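PDB 1H80: iota-carrageenase from Alteromonas sp., which hydrolyses the 1,4-beta linkages within iota-carrageenan, a sulfated galactan of red algal cell walls, with inversion of the anomeric configuration. Local coordinates for residues Y6-F11 with N201-N206; V108-F113 with V140-I145; D372-S377 with I400-A405. All coordinates share one frame; numbering follows the deposited sequence.

In the fold
All three contacts belong to the beta-helix of the enzyme or to what lies against it, and their chemistry follows their place. Interaction 2 is the repeating element itself: parallel strands of consecutive turns joined by backbone bonds, with a largely apolar inner face, and an asparagine pair and an arginine pair toward the outside. Interaction 1 touches it, Ile202 CD1 lying 3.3 Å from Tyr143 OH; there the N-terminal segment is laid on the outside of the helix, partly buried, and held by charge, amide and ring contacts. Interaction 3, centred about 42 Å from the centre of interaction 2 on the opposite side of the chain's centre, is largely apolar and buried, between a loop and the end of strand 399-401.

Interaction 1. Residues Y6-F11 with N201-N206; sequences YKDADF and NILFRN
Asp8 and Arg205 form the charged part of a contact in which the N-terminal segment 6-11 lies against strand 202-210 on the outside of the parallel beta-helix. The salt bridge is end-on and two-pronged: Arg205 NH1 reaches Asp8 OD1 at 2.9 Å on its syn side, and NH2 reaches OD2 at 3.0 Å from above the carboxylate plane, because the two flat groups are turned 48° apart. Arg205 NH2 also pairs with Glu180, so the guanidinium has two acid partners. A lysine in place of Asp8 takes away both oxygens that Arg205 grips and would probably set two positive charges against each other, leaving Glu180 as the guanidinium's acid partner. A water joins the polar ends, 2.7 Å from Tyr6 OH and accepting from Arg205 NH1.

The apolar part centres on Leu203, whose CB stands over the middle of one face of the Phe11 ring, a CH-pi contact 3.6 Å from the centroid. With CG anti to the backbone N (chi1 168°), Leu203 carries its methyls on to Tyr6, where CD1 lies 3.7 Å from OH. Phe11 also touches Ile178 of strand 177-185.

At the corner residue Asn201 the contact is amide chemistry: ND2 gives a fairly straight bond to the backbone oxygen of Asp10, Asn201 ND2 to Asp10 O being 2.9 Å.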
loop_
_atom_site.group_PDB
_atom_site.type_symbol
_atom_site.label_atom_id
_atom_site.label_comp_id
_atom_site.label_asym_id
_atom_site.label_seq_id
_atom_site.Cartn_x
_atom_site.Cartn_y
_atom_site.Cartn_z
ATOM N N TYR A 6 19.282 -8.611 -8.601
ATOM C CA TYR A 6 18.690 -9.742 -7.907
ATOM C C TYR A 6 17.973 -10.621 -8.914
ATOM O O TYR A 6 17.768 -10.235 -10.064
ATOM C CB TYR A 6 17.691 -9.247 -6.855
ATOM C CG TYR A 6 16.630 -8.332 -7.419
ATOM C CD1 TYR A 6 15.575 -8.840 -8.178
ATOM C CD2 TYR A 6 16.714 -6.954 -7.247
ATOM C CE1 TYR A 6 14.637 -7.997 -8.759
ATOM C CE2 TYR A 6 15.777 -6.098 -7.824
ATOM C CZ TYR A 6 14.746 -6.628 -8.579
ATOM O OH TYR A 6 13.841 -5.790 -9.181
ATOM N N LYS A 7 17.605 -11.817 -8.474
ATOM C CA LYS A 7 16.874 -12.738 -9.322
ATOM C C LYS A 7 15.625 -13.114 -8.546
ATOM O O LYS A 7 15.601 -13.036 -7.315
ATOM C CB LYS A 7 17.710 -13.981 -9.642
ATOM C CG LYS A 7 18.147 -14.791 -8.442
ATOM C CD LYS A 7 18.885 -16.047 -8.890
ATOM C CE LYS A 7 19.281 -16.916 -7.709
ATOM N NZ LYS A 7 19.937 -18.181 -8.147
ATOM N N ASP A 8 14.580 -13.508 -9.260
ATOM C CA ASP A 8 13.335 -13.862 -8.601
ATOM C C ASP A 8 13.501 -14.953 -7.554
ATOM O O ASP A 8 12.826 -14.928 -6.524
ATOM C CB ASP A 8 12.300 -14.283 -9.642
ATOM C CG ASP A 8 11.830 -13.119 -10.491
ATOM O OD1 ASP A 8 12.367 -12.006 -10.317
ATOM O OD2 ASP A 8 10.926 -13.313 -11.331
ATOM N N ALA A 9 14.405 -15.897 -7.803
ATOM C CA ALA A 9 14.630 -16.997 -6.871
ATOM C C ALA A 9 15.218 -16.547 -5.535
ATOM O O ALA A 9 15.296 -17.331 -4.590
ATOM C CB ALA A 9 15.528 -18.054 -7.511
ATOM N N ASP A 10 15.654 -15.294 -5.458
ATOM C CA ASP A 10 16.186 -14.776 -4.204
ATOM C C ASP A 10 15.014 -14.511 -3.263
ATOM O O ASP A 10 15.193 -14.382 -2.050
ATOM C CB ASP A 10 16.933 -13.458 -4.417
ATOM C CG ASP A 10 18.230 -13.624 -5.180
ATOM O OD1 ASP A 10 18.835 -14.714 -5.105
ATOM O OD2 ASP A 10 18.656 -12.647 -5.837
ATOM N N PHE A 11 13.812 -14.442 -3.830
ATOM C CA PHE A 11 12.617 -14.146 -3.051
ATOM C C PHE A 11 11.636 -15.300 -2.963
ATOM O O PHE A 11 11.133 -15.622 -1.890
ATOM C CB PHE A 11 11.886 -12.950 -3.666
ATOM C CG PHE A 11 12.740 -11.732 -3.811
ATOM C CD1 PHE A 11 12.923 -10.864 -2.740
ATOM C CD2 PHE A 11 13.373 -11.456 -5.017
ATOM C CE1 PHE A 11 13.725 -9.737 -2.865
ATOM C CE2 PHE A 11 14.181 -10.328 -5.154
ATOM C CZ PHE A 11 14.357 -9.466 -4.075
ATOM N N ASN A 201 12.823 -9.222 2.965
ATOM C CA ASN A 201 13.116 -9.793 1.661
ATOM C C ASN A 201 11.880 -10.007 0.793
ATOM O O ASN A 201 11.533 -11.136 0.440
ATOM C CB ASN A 201 13.860 -11.115 1.838
ATOM C CG ASN A 201 14.543 -11.565 0.572
ATOM O OD1 ASN A 201 15.186 -10.768 -0.110
ATOM N ND2 ASN A 201 14.423 -12.850 0.253
ATOM N N ILE A 202 11.224 -8.907 0.456
ATOM C CA ILE A 202 10.043 -8.953 -0.390
ATOM C C ILE A 202 10.337 -8.141 -1.642
ATOM O O ILE A 202 11.006 -7.106 -1.578
ATOM C CB ILE A 202 8.812 -8.327 0.307
ATOM C CG1 ILE A 202 8.579 -8.982 1.673
ATOM C CG2 ILE A 202 7.584 -8.462 -0.588
ATOM C CD1 ILE A 202 8.277 -10.467 1.619
ATOM N N LEU A 203 9.863 -8.631 -2.781
ATOM C CA LEU A 203 10.029 -7.934 -4.045
ATOM C C LEU A 203 8.649 -7.476 -4.492
ATOM O O LEU A 203 7.730 -8.286 -4.598
ATOM C CB LEU A 203 10.634 -8.857 -5.110
ATOM C CG LEU A 203 10.578 -8.313 -6.545
ATOM C CD1 LEU A 203 11.399 -7.036 -6.656
ATOM C CD2 LEU A 203 11.097 -9.365 -7.513
ATOM N N PHE A 204 8.507 -6.171 -4.709
ATOM C CA PHE A 204 7.255 -5.569 -5.177
ATOM C C PHE A 204 7.552 -5.149 -6.608
ATOM O O PHE A 204 8.490 -4.389 -6.855
ATOM C CB PHE A 204 6.907 -4.342 -4.334
ATOM C CG PHE A 204 6.570 -4.666 -2.910
ATOM C CD1 PHE A 204 5.309 -5.147 -2.576
ATOM C CD2 PHE A 204 7.512 -4.499 -1.902
ATOM C CE1 PHE A 204 4.987 -5.458 -1.259
ATOM C CE2 PHE A 204 7.201 -4.807 -0.575
ATOM C CZ PHE A 204 5.936 -5.287 -0.254
ATOM N N ARG A 205 6.764 -5.630 -7.558
ATOM C CA ARG A 205 7.047 -5.312 -8.952
ATOM C C ARG A 205 5.814 -5.126 -9.826
ATOM O O ARG A 205 4.845 -5.868 -9.713
ATOM C CB ARG A 205 7.937 -6.421 -9.526
ATOM C CG ARG A 205 8.306 -6.297 -10.994
ATOM C CD ARG A 205 9.338 -7.371 -11.363
ATOM N NE ARG A 205 8.840 -8.727 -11.136
ATOM C CZ ARG A 205 9.619 -9.804 -11.044
ATOM N NH1 ARG A 205 10.934 -9.686 -11.154
ATOM N NH2 ARG A 205 9.083 -11.001 -10.853
ATOM N N ASN A 206 5.872 -4.124 -10.698
ATOM C CA ASN A 206 4.783 -3.829 -11.620
ATOM C C ASN A 206 3.470 -3.667 -10.873
ATOM O O ASN A 206 2.534 -4.453 -11.036
ATOM C CB ASN A 206 4.658 -4.943 -12.661
ATOM C CG ASN A 206 3.787 -4.543 -13.834
ATOM O OD1 ASN A 206 3.146 -3.492 -13.816
ATOM N ND2 ASN A 206 3.756 -5.385 -14.862
HETATM O O HOH W 1 12.569 -6.894 -11.344
#

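Interaction 2. Residues V108-F113 with V140-I145; sequences VRNFSF and VRNYKI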
loop_
_atom_site.group_PDB
_atom_site.type_symbol
_atom_site.label_atom_id
_atom_site.label_comp_id
_atom_site.label_asym_id
_atom_site.label_seq_id
_atom_site.Cartn_x
_atom_site.Cartn_y
_atom_site.Cartn_z
ATOM N N VAL A 108 2.069 -20.250 7.366
ATOM C CA VAL A 108 2.011 -20.647 5.965
ATOM C C VAL A 108 3.381 -20.590 5.312
ATOM O O VAL A 108 4.111 -19.613 5.458
ATOM C CB VAL A 108 1.056 -19.737 5.172
ATOM C CG1 VAL A 108 1.038 -20.148 3.703
ATOM C CG2 VAL A 108 -0.343 -19.813 5.764
ATOM N N ARG A 109 3.721 -21.651 4.588
ATOM C CA ARG A 109 4.995 -21.730 3.891
ATOM C C ARG A 109 4.740 -22.267 2.489
ATOM O O ARG A 109 3.947 -23.192 2.316
ATOM C CB ARG A 109 5.948 -22.672 4.630
ATOM C CG ARG A 109 6.299 -22.247 6.058
ATOM C CD ARG A 109 7.143 -20.978 6.081
ATOM N NE ARG A 109 7.540 -20.584 7.436
ATOM C CZ ARG A 109 6.895 -19.698 8.192
ATOM N NH1 ARG A 109 5.803 -19.092 7.744
ATOM N NH2 ARG A 109 7.358 -19.400 9.402
ATOM N N ASN A 110 5.405 -21.679 1.499
ATOM C CA ASN A 110 5.279 -22.108 0.104
ATOM C C ASN A 110 3.855 -21.927 -0.384
ATOM O O ASN A 110 3.081 -22.882 -0.484
ATOM C CB ASN A 110 5.685 -23.573 -0.035
ATOM C CG ASN A 110 6.969 -23.883 0.691
ATOM O OD1 ASN A 110 7.923 -23.103 0.652
ATOM N ND2 ASN A 110 7.006 -25.029 1.359
ATOM N N PHE A 111 3.524 -20.690 -0.721
ATOM C CA PHE A 111 2.181 -20.369 -1.159
ATOM C C PHE A 111 2.189 -19.439 -2.358
ATOM O O PHE A 111 3.028 -18.553 -2.452
ATOM C CB PHE A 111 1.441 -19.692 -0.001
ATOM C CG PHE A 111 0.153 -19.051 -0.402
ATOM C CD1 PHE A 111 -0.986 -19.818 -0.590
ATOM C CD2 PHE A 111 0.091 -17.683 -0.648
ATOM C CE1 PHE A 111 -2.173 -19.236 -1.019
ATOM C CE2 PHE A 111 -1.093 -17.089 -1.080
ATOM C CZ PHE A 111 -2.224 -17.867 -1.266
ATOM N N SER A 112 1.270 -19.648 -3.293
ATOM C CA SER A 112 1.185 -18.737 -4.422
ATOM C C SER A 112 -0.267 -18.572 -4.854
ATOM O O SER A 112 -1.092 -19.471 -4.678
ATOM C CB SER A 112 2.068 -19.198 -5.596
ATOM O OG SER A 112 1.569 -20.361 -6.228
ATOM N N PHE A 113 -0.575 -17.388 -5.370
ATOM C CA PHE A 113 -1.916 -17.039 -5.839
ATOM C C PHE A 113 -1.590 -16.212 -7.066
ATOM O O PHE A 113 -1.129 -15.075 -6.960
ATOM C CB PHE A 113 -2.631 -16.203 -4.779
ATOM C CG PHE A 113 -4.110 -16.088 -4.993
ATOM C CD1 PHE A 113 -4.620 -15.440 -6.107
ATOM C CD2 PHE A 113 -4.993 -16.631 -4.069
ATOM C CE1 PHE A 113 -5.998 -15.330 -6.295
ATOM C CE2 PHE A 113 -6.369 -16.526 -4.250
ATOM C CZ PHE A 113 -6.869 -15.874 -5.366
ATOM N N VAL A 140 3.851 -15.803 6.869
ATOM C CA VAL A 140 3.961 -16.539 5.620
ATOM C C VAL A 140 5.336 -16.295 5.014
ATOM O O VAL A 140 5.844 -15.176 5.038
ATOM C CB VAL A 140 2.845 -16.114 4.622
ATOM C CG1 VAL A 140 2.875 -14.612 4.393
ATOM C CG2 VAL A 140 3.012 -16.852 3.303
ATOM N N ARG A 141 5.947 -17.361 4.503
ATOM C CA ARG A 141 7.263 -17.267 3.879
ATOM C C ARG A 141 7.265 -18.062 2.594
ATOM O O ARG A 141 6.603 -19.099 2.499
ATOM C CB ARG A 141 8.348 -17.811 4.798
ATOM C CG ARG A 141 8.397 -17.122 6.133
ATOM C CD ARG A 141 9.564 -17.607 6.957
ATOM N NE ARG A 141 9.472 -17.071 8.307
ATOM C CZ ARG A 141 10.346 -17.320 9.273
ATOM N NH1 ARG A 141 11.395 -18.100 9.044
ATOM N NH2 ARG A 141 10.159 -16.793 10.473
ATOM N N ASN A 142 8.035 -17.567 1.630
ATOM C CA ASN A 142 8.175 -18.148 0.305
ATOM C C ASN A 142 6.826 -18.119 -0.387
ATOM O O ASN A 142 6.146 -19.138 -0.531
ATOM C CB ASN A 142 8.710 -19.577 0.363
ATOM C CG ASN A 142 9.156 -20.058 -0.994
ATOM O OD1 ASN A 142 9.771 -19.302 -1.746
ATOM N ND2 ASN A 142 8.850 -21.302 -1.323
ATOM N N TYR A 143 6.445 -16.926 -0.814
ATOM C CA TYR A 143 5.158 -16.759 -1.452
ATOM C C TYR A 143 5.195 -15.850 -2.657
ATOM O O TYR A 143 6.128 -15.075 -2.851
ATOM C CB TYR A 143 4.142 -16.215 -0.443
ATOM C CG TYR A 143 4.431 -14.819 0.065
ATOM C CD1 TYR A 143 5.295 -14.604 1.142
ATOM C CD2 TYR A 143 3.795 -13.718 -0.497
ATOM C CE1 TYR A 143 5.507 -13.318 1.651
ATOM C CE2 TYR A 143 3.998 -12.435 -0.000
ATOM C CZ TYR A 143 4.848 -12.242 1.073
ATOM O OH TYR A 143 4.998 -10.973 1.578
ATOM N N LYS A 144 4.155 -15.958 -3.469
ATOM C CA LYS A 144 4.039 -15.145 -4.661
ATOM C C LYS A 144 2.573 -14.833 -4.893
ATOM O O LYS A 144 1.739 -15.736 -4.934
ATOM C CB LYS A 144 4.622 -15.892 -5.863
ATOM C CG LYS A 144 4.650 -15.084 -7.147
ATOM C CD LYS A 144 5.193 -15.936 -8.293
ATOM C CE LYS A 144 5.318 -15.135 -9.575
ATOM N NZ LYS A 144 5.759 -16.010 -10.699
ATOM N N ILE A 145 2.263 -13.546 -4.996
ATOM C CA ILE A 145 0.902 -13.071 -5.250
ATOM C C ILE A 145 1.070 -12.251 -6.524
ATOM O O ILE A 145 1.854 -11.305 -6.566
ATOM C CB ILE A 145 0.397 -12.222 -4.079
ATOM C CG1 ILE A 145 0.239 -13.125 -2.851
ATOM C CG2 ILE A 145 -0.938 -11.566 -4.436
ATOM C CD1 ILE A 145 -0.093 -12.385 -1.565
#
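Val108 to Phe113 and Val140 to Ile145 run in parallel on successive turns of the beta-helix, in register, both segments turning a corner at an asparagine, Asn110 and Asn142. The backbone ladder runs through the corner: Arg141 N bonds to Val108 O, Asn110 N to Arg141 O, Phe111 N to Asn142 O, Lys144 N to Phe111 O and Phe113 N to Lys144 O. There the amides add a rung, Asn142 ND2 giving to Asn110 OD1 at 2.8 Å, the amide planes 83° apart. Asparagines so repeated and bonded are the asparagine ladder of pectate lyase-like beta-helices.

On the face of Val108, Phe111 and Phe113 the apolar chains line up, Val108 CG1 meeting Val140 CG2 at 3.9 Å. On the other face the guanidinium of Arg109 lies flat on Arg141 in an offset stack, planes 8° apart, with Arg141 CD over its centre. A chi2 bend (-68°) turns it toward the preceding residue, Arg109 NH1 lying 2.9 Å from Val108 O. Arg109 NH2 and Arg141 NE, two donors, come within 3.3 Å; Asp139, salt-bridged to Arg109 NH1, probably offsets the charge.

Further out, Asn110 ND2 bonds to Asn75 OD1, and Asn142 OD1 accepts from Val13 N of the N-terminal loop.

Interaction 3. Residues D372-S377 with I400-A405; sequences DYFSTS and IGPSLA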
loop_
_atom_site.group_PDB
_atom_site.type_symbol
_atom_site.label_atom_id
_atom_site.label_comp_id
_atom_site.label_asym_id
_atom_site.label_seq_id
_atom_site.Cartn_x
_atom_site.Cartn_y
_atom_site.Cartn_z
ATOM N N ASP A 372 -0.128 24.937 0.072
ATOM C CA ASP A 372 0.647 26.167 0.067
ATOM C C ASP A 372 1.813 26.114 -0.913
ATOM O O ASP A 372 2.394 27.141 -1.252
ATOM C CB ASP A 372 1.152 26.477 1.478
ATOM C CG ASP A 372 0.027 26.849 2.434
ATOM O OD1 ASP A 372 -1.150 26.869 2.007
ATOM O OD2 ASP A 372 0.322 27.124 3.618
ATOM N N TYR A 373 2.154 24.917 -1.380
ATOM C CA TYR A 373 3.248 24.798 -2.328
ATOM C C TYR A 373 2.848 25.253 -3.728
ATOM O O TYR A 373 3.668 25.266 -4.642
ATOM C CB TYR A 373 3.778 23.363 -2.341
ATOM C CG TYR A 373 4.509 23.019 -1.065
ATOM C CD1 TYR A 373 5.650 23.727 -0.684
ATOM C CD2 TYR A 373 4.042 22.014 -0.218
ATOM C CE1 TYR A 373 6.307 23.448 0.512
ATOM C CE2 TYR A 373 4.693 21.725 0.981
ATOM C CZ TYR A 373 5.822 22.449 1.338
ATOM O OH TYR A 373 6.457 22.179 2.530
ATOM N N PHE A 374 1.586 25.641 -3.891
ATOM C CA PHE A 374 1.118 26.133 -5.184
ATOM C C PHE A 374 1.491 27.604 -5.340
ATOM O O PHE A 374 1.335 28.182 -6.413
ATOM C CB PHE A 374 -0.402 25.997 -5.301
ATOM C CG PHE A 374 -0.864 24.627 -5.702
ATOM C CD1 PHE A 374 -0.419 24.049 -6.887
ATOM C CD2 PHE A 374 -1.753 23.921 -4.904
ATOM C CE1 PHE A 374 -0.859 22.781 -7.273
ATOM C CE2 PHE A 374 -2.200 22.653 -5.278
ATOM C CZ PHE A 374 -1.751 22.083 -6.465
ATOM N N SER A 375 1.999 28.202 -4.267
ATOM C CA SER A 375 2.359 29.617 -4.279
ATOM C C SER A 375 3.285 30.049 -5.413
ATOM O O SER A 375 3.216 31.191 -5.871
ATOM C CB SER A 375 2.992 30.011 -2.942
ATOM O OG SER A 375 4.244 29.375 -2.756
ATOM N N THR A 376 4.139 29.143 -5.878
ATOM C CA THR A 376 5.085 29.478 -6.938
ATOM C C THR A 376 4.570 29.355 -8.368
ATOM O O THR A 376 4.849 30.215 -9.206
ATOM C CB THR A 376 6.364 28.620 -6.831
ATOM O OG1 THR A 376 6.017 27.230 -6.914
ATOM C CG2 THR A 376 7.077 28.889 -5.516
ATOM N N SER A 377 3.813 28.302 -8.652
ATOM C CA SER A 377 3.319 28.081 -10.007
ATOM C C SER A 377 1.837 28.346 -10.211
ATOM O O SER A 377 1.390 28.578 -11.336
ATOM C CB SER A 377 3.588 26.636 -10.412
ATOM O OG SER A 377 2.759 25.768 -9.658
ATOM N N ILE A 400 -8.354 17.730 -4.588
ATOM C CA ILE A 400 -7.990 17.224 -5.900
ATOM C C ILE A 400 -7.489 18.429 -6.673
ATOM O O ILE A 400 -8.142 19.475 -6.704
ATOM C CB ILE A 400 -9.187 16.597 -6.649
ATOM C CG1 ILE A 400 -9.732 15.404 -5.859
ATOM C CG2 ILE A 400 -8.752 16.158 -8.044
ATOM C CD1 ILE A 400 -10.889 14.693 -6.536
ATOM N N GLY A 401 -6.321 18.289 -7.284
ATOM C CA GLY A 401 -5.760 19.394 -8.031
ATOM C C GLY A 401 -4.503 19.009 -8.776
ATOM O O GLY A 401 -4.173 17.825 -8.885
ATOM N N PRO A 402 -3.764 19.999 -9.291
ATOM C CA PRO A 402 -2.528 19.769 -10.040
ATOM C C PRO A 402 -1.425 19.077 -9.249
ATOM O O PRO A 402 -1.348 19.191 -8.022
ATOM C CB PRO A 402 -2.108 21.175 -10.468
ATOM C CG PRO A 402 -3.398 21.947 -10.475
ATOM C CD PRO A 402 -4.093 21.435 -9.248
ATOM N N SER A 403 -0.580 18.354 -9.972
ATOM C CA SER A 403 0.562 17.672 -9.381
ATOM C C SER A 403 1.439 18.762 -8.782
ATOM O O SER A 403 1.497 19.872 -9.311
ATOM C CB SER A 403 1.340 16.927 -10.462
ATOM O OG SER A 403 0.533 15.933 -11.066
ATOM N N LEU A 404 2.130 18.451 -7.693
ATOM C CA LEU A 404 2.969 19.444 -7.036
ATOM C C LEU A 404 4.468 19.319 -7.265
ATOM O O LEU A 404 5.179 20.324 -7.287
ATOM C CB LEU A 404 2.686 19.444 -5.534
ATOM C CG LEU A 404 1.449 20.235 -5.102
ATOM C CD1 LEU A 404 1.129 19.949 -3.648
ATOM C CD2 LEU A 404 1.702 21.722 -5.318
ATOM N N ALA A 405 4.957 18.097 -7.437
ATOM C CA ALA A 405 6.389 17.906 -7.632
ATOM C C ALA A 405 6.694 16.500 -8.095
ATOM O O ALA A 405 5.799 15.673 -8.235
ATOM C CB ALA A 405 7.125 18.171 -6.321
#
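Phe374 meets Leu404 and Pro402 where a loop folds back on the end of strand 399-401 and the chain that follows it, a plain apolar packing. From CB the side chain sets off with CG anti to its own carbonyl carbon (chi1 -82°), which swings the ring in over segment 400-405. CG already lies 3.9 Å from Leu404 CD2. One step along, CD1 comes closer to that methyl, and CE1 closest, 3.4 Å from Leu404 CD2. The ring's own CD2 and CE2, across from CD1 and CE1, stand a little farther from it. The methyl therefore stands over one face, displaced toward the rim on the CD1 and CE1 side, in a CH-pi contact 3.5 Å from the centroid and 17° off the normal. CE1 also meets Pro402 CB at 3.8 Å. At the tip, CZ touches the pyrrolidine ring through Pro402 CD at 3.7 Å, while Pro402 O approaches the ring edge near its plane, 3.3 Å from Phe374 CZ. Tyr373 adds a lighter touch, CB lying 4.0 Å from Leu404 CD2.

Around this cluster, Leu366 of strand 364-366, the antiparallel partner of strand 399-401, touches both Phe374 and Leu404, while Ile439 of strand 438-439 packs on Tyr373. Ser403, turned from the loop, bonds through OG to the carbonyl of Cys271, tying the segment to the chain between strands 261-269 and 275-277.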